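Side-chain contact in conserved uncharacterized protein (predicted phosphoesterase COG0622) (Streptococcus pneumoniae, PDB 3CK2), which is an uncharacterized calcineurin-like phosphoesterase family member that binds two manganese ions and probably hydrolyses phosphoester bonds: residues His164-Pro168 / Gly169-Glu173. Numbering follows the deposited sequence.
Sequences HEVYP and GLSKE. With SRT (S,R meso-tartaric acid), chain F.
The Y167 ring meets L170 at its edge: methyl CD1 of L170 lies near the ring plane, 3.8 Å from CD2 of Y167, and no side chain of 169-173 stacks on either face. With CG anti to the backbone N and beside the carbonyl carbon (chi1 -162°), the ring is carried to the side of the chain where L170 comes round. Between the two residues the chain makes a type II beta turn from Y167 to L170, with P168 and G169 at its corners; G169 takes the positive phi (99°) of the third position, a conformation glycine readily adopts. A water links the first residue of the turn to the residue just after it, donating to O of Y167 at 2.7 Å and to OG of S171 at 3.0 Å, so it ties the two arms together where no direct hydrogen bond does. Beside it, CG1 of V166 rests 3.8 Å from OG of S171. The same methyl packs against the bound meso-tartaric acid, 3.7 Å from its O2, and V166 and S171 form part of that pocket. D158 hydrogen-bonds the S171 hydroxyl and K156 the ligand, both from strand 154-160. The turn is part of the surface loop linking that strand to the antiparallel edge strand 172-175 of the six-stranded sheet; L170 reaches F159 and L144, while the backbone of Y167 hydrogen-bonds to that of F159, and K172's to V157's.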
ATOM      1  N   HIS A 164      13.812  -7.986  -1.156  1.00 17.10           N
ATOM      2  CA  HIS A 164      13.492  -7.135  -2.303  1.00 16.48           C
ATOM      3  C   HIS A 164      13.494  -7.930  -3.602  1.00 16.99           C
ATOM      4  O   HIS A 164      13.842  -7.420  -4.676  1.00 15.75           O
ATOM      5  CB  HIS A 164      14.459  -5.942  -2.376  1.00 16.32           C
ATOM      6  CG  HIS A 164      14.725  -5.299  -1.052  1.00 15.41           C
ATOM      7  ND1 HIS A 164      13.746  -4.653  -0.335  1.00 14.50           N
ATOM      8  CD2 HIS A 164      15.851  -5.244  -0.290  1.00 15.29           C
ATOM      9  CE1 HIS A 164      14.260  -4.211   0.801  1.00 18.02           C
ATOM     10  NE2 HIS A 164      15.536  -4.559   0.851  1.00 17.79           N
ATOM     11  N   GLU A 165      13.084  -9.194  -3.497  1.00 17.68           N
ATOM     12  CA  GLU A 165      13.008 -10.091  -4.655  1.00 17.45           C
ATOM     13  C   GLU A 165      11.548 -10.336  -4.910  1.00 17.53           C
ATOM     14  O   GLU A 165      10.780 -10.412  -3.958  1.00 18.04           O
ATOM     15  CB  GLU A 165      13.642 -11.439  -4.347  1.00 17.59           C
ATOM     16  CG  GLU A 165      15.013 -11.388  -3.740  1.00 20.02           C
ATOM     17  CD  GLU A 165      16.125 -11.300  -4.736  1.00 25.34           C
ATOM     18  OE1 GLU A 165      15.921 -11.596  -5.943  1.00 29.80           O
ATOM     19  OE2 GLU A 165      17.249 -10.975  -4.286  1.00 30.57           O
ATOM     20  N   VAL A 166      11.165 -10.523  -6.172  1.00 17.76           N
ATOM     21  CA  VAL A 166       9.788 -10.867  -6.501  1.00 17.45           C
ATOM     22  C   VAL A 166       9.493 -12.243  -5.898  1.00 17.82           C
ATOM     23  O   VAL A 166      10.294 -13.176  -5.998  1.00 18.54           O
ATOM     24  CB  VAL A 166       9.533 -10.816  -8.007  1.00 17.24           C
ATOM     25  CG1 VAL A 166       8.124 -11.184  -8.364  1.00 18.23           C
ATOM     26  CG2 VAL A 166       9.848  -9.423  -8.571  1.00 17.55           C
ATOM     27  N   TYR A 167       8.380 -12.339  -5.200  1.00 18.03           N
ATOM     28  CA  TYR A 167       7.904 -13.618  -4.742  1.00 18.52           C
ATOM     29  C   TYR A 167       6.944 -14.206  -5.794  1.00 19.16           C
ATOM     30  O   TYR A 167       5.937 -13.597  -6.152  1.00 19.92           O
ATOM     31  CB  TYR A 167       7.203 -13.454  -3.403  1.00 18.27           C
ATOM     32  CG  TYR A 167       7.053 -14.739  -2.657  1.00 16.50           C
ATOM     33  CD1 TYR A 167       8.156 -15.356  -2.108  1.00 15.56           C
ATOM     34  CD2 TYR A 167       5.816 -15.336  -2.508  1.00 15.88           C
ATOM     35  CE1 TYR A 167       8.057 -16.525  -1.400  1.00 17.02           C
ATOM     36  CE2 TYR A 167       5.684 -16.519  -1.770  1.00 18.22           C
ATOM     37  CZ  TYR A 167       6.826 -17.093  -1.208  1.00 17.58           C
ATOM     38  OH  TYR A 167       6.768 -18.261  -0.536  1.00 18.37           O
ATOM     39  N   PRO A 168       7.287 -15.364  -6.338  1.00 19.71           N
ATOM     40  CA  PRO A 168       6.510 -15.896  -7.451  1.00 20.16           C
ATOM     41  C   PRO A 168       5.147 -16.461  -7.083  1.00 20.79           C
ATOM     42  O   PRO A 168       4.964 -16.936  -5.993  1.00 20.62           O
ATOM     43  CB  PRO A 168       7.408 -17.005  -8.010  1.00 20.13           C
ATOM     44  CG  PRO A 168       8.268 -17.394  -6.905  1.00 21.02           C
ATOM     45  CD  PRO A 168       8.466 -16.188  -6.034  1.00 19.64           C
ATOM     46  N   GLY A 169       4.199 -16.365  -8.011  1.00 21.62           N
ATOM     47  CA  GLY A 169       2.902 -16.964  -7.872  1.00 22.13           C
ATOM     48  C   GLY A 169       1.859 -15.986  -7.427  1.00 22.12           C
ATOM     49  O   GLY A 169       0.695 -16.373  -7.297  1.00 23.60           O
ATOM     50  N   LEU A 170       2.289 -14.754  -7.183  1.00 22.82           N
ATOM     51  CA  LEU A 170       1.456 -13.620  -6.721  1.00 23.93           C
ATOM     52  C   LEU A 170       1.374 -12.417  -7.660  1.00 24.47           C
ATOM     53  O   LEU A 170       0.524 -11.566  -7.458  1.00 26.42           O
ATOM     54  CB  LEU A 170       1.956 -13.090  -5.354  1.00 24.63           C
ATOM     55  CG  LEU A 170       2.053 -14.112  -4.220  1.00 23.82           C
ATOM     56  CD1 LEU A 170       2.539 -13.456  -2.977  1.00 24.60           C
ATOM     57  CD2 LEU A 170       0.695 -14.823  -4.002  1.00 24.88           C
ATOM     58  N   SER A 171       2.220 -12.333  -8.682  1.00 25.84           N
ATOM     59  CA  SER A 171       2.231 -11.167  -9.581  1.00 25.73           C
ATOM     60  C   SER A 171       0.959 -11.128 -10.410  1.00 26.74           C
ATOM     61  O   SER A 171       0.425 -12.153 -10.734  1.00 27.63           O
ATOM     62  CB  SER A 171       3.440 -11.197 -10.507  1.00 24.68           C
ATOM     63  OG  SER A 171       4.599 -11.060  -9.745  1.00 22.46           O
ATOM     64  N   LYS A 172       0.466  -9.929 -10.717  1.00 28.04           N
ATOM     65  CA  LYS A 172      -0.708  -9.755 -11.569  1.00 27.25           C
ATOM     66  C   LYS A 172      -0.511  -8.576 -12.517  1.00 27.01           C
ATOM     67  O   LYS A 172       0.111  -7.591 -12.166  1.00 26.85           O
ATOM     68  CB  LYS A 172      -1.964  -9.535 -10.719  1.00 27.40           C
ATOM     69  CG  LYS A 172      -2.281 -10.678  -9.700  1.00 27.63           C
ATOM     70  CD  LYS A 172      -3.768 -10.948  -9.640  1.00 28.42           C
ATOM     71  CE  LYS A 172      -4.246 -11.610  -8.333  1.00 28.16           C
ATOM     72  NZ  LYS A 172      -5.743 -11.437  -8.187  1.00 23.56           N
ATOM     73  N   GLU A 173      -1.062  -8.692 -13.716  1.00 27.22           N
ATOM     74  CA  GLU A 173      -1.103  -7.587 -14.652  1.00 27.10           C
ATOM     75  C   GLU A 173      -2.549  -7.318 -15.008  1.00 26.12           C
ATOM     76  O   GLU A 173      -3.241  -8.241 -15.397  1.00 25.46           O
ATOM     77  CB  GLU A 173      -0.283  -7.890 -15.922  1.00 26.91           C
ATOM     78  CG  GLU A 173      -0.299  -6.711 -16.892  1.00 28.47           C
ATOM     79  CD  GLU A 173       0.941  -6.589 -17.755  1.00 29.76           C
ATOM     80  OE1 GLU A 173       1.149  -7.478 -18.603  1.00 31.45           O
ATOM     81  OE2 GLU A 173       1.672  -5.564 -17.601  1.00 36.19           O
TER
HETATM   82  O1  SRT F 301       6.009 -10.610 -14.176  0.50 50.09           O
HETATM   83  O11 SRT F 301       6.200 -12.718 -13.550  0.50 48.69           O
HETATM   84  C1  SRT F 301       6.559 -11.514 -13.502  0.50 49.93           C
HETATM   85  C2  SRT F 301       7.683 -11.128 -12.575  0.50 49.71           C
HETATM   86  O2  SRT F 301       7.207 -10.060 -11.758  0.50 49.91           O
HETATM   87  C3  SRT F 301       8.956 -10.618 -13.279  0.50 49.99           C
HETATM   88  O3  SRT F 301       8.992 -11.047 -14.649  0.50 49.59           O
HETATM   89  C4  SRT F 301      10.224 -11.033 -12.552  0.50 50.00           C
HETATM   90  O4  SRT F 301      11.321 -10.580 -12.959  0.50 50.28           O
HETATM   91  O41 SRT F 301      10.176 -11.784 -11.548  0.50 49.37           O
HETATM   92  O   HOH W   1       4.735 -11.273  -6.795  1.00 27.31           O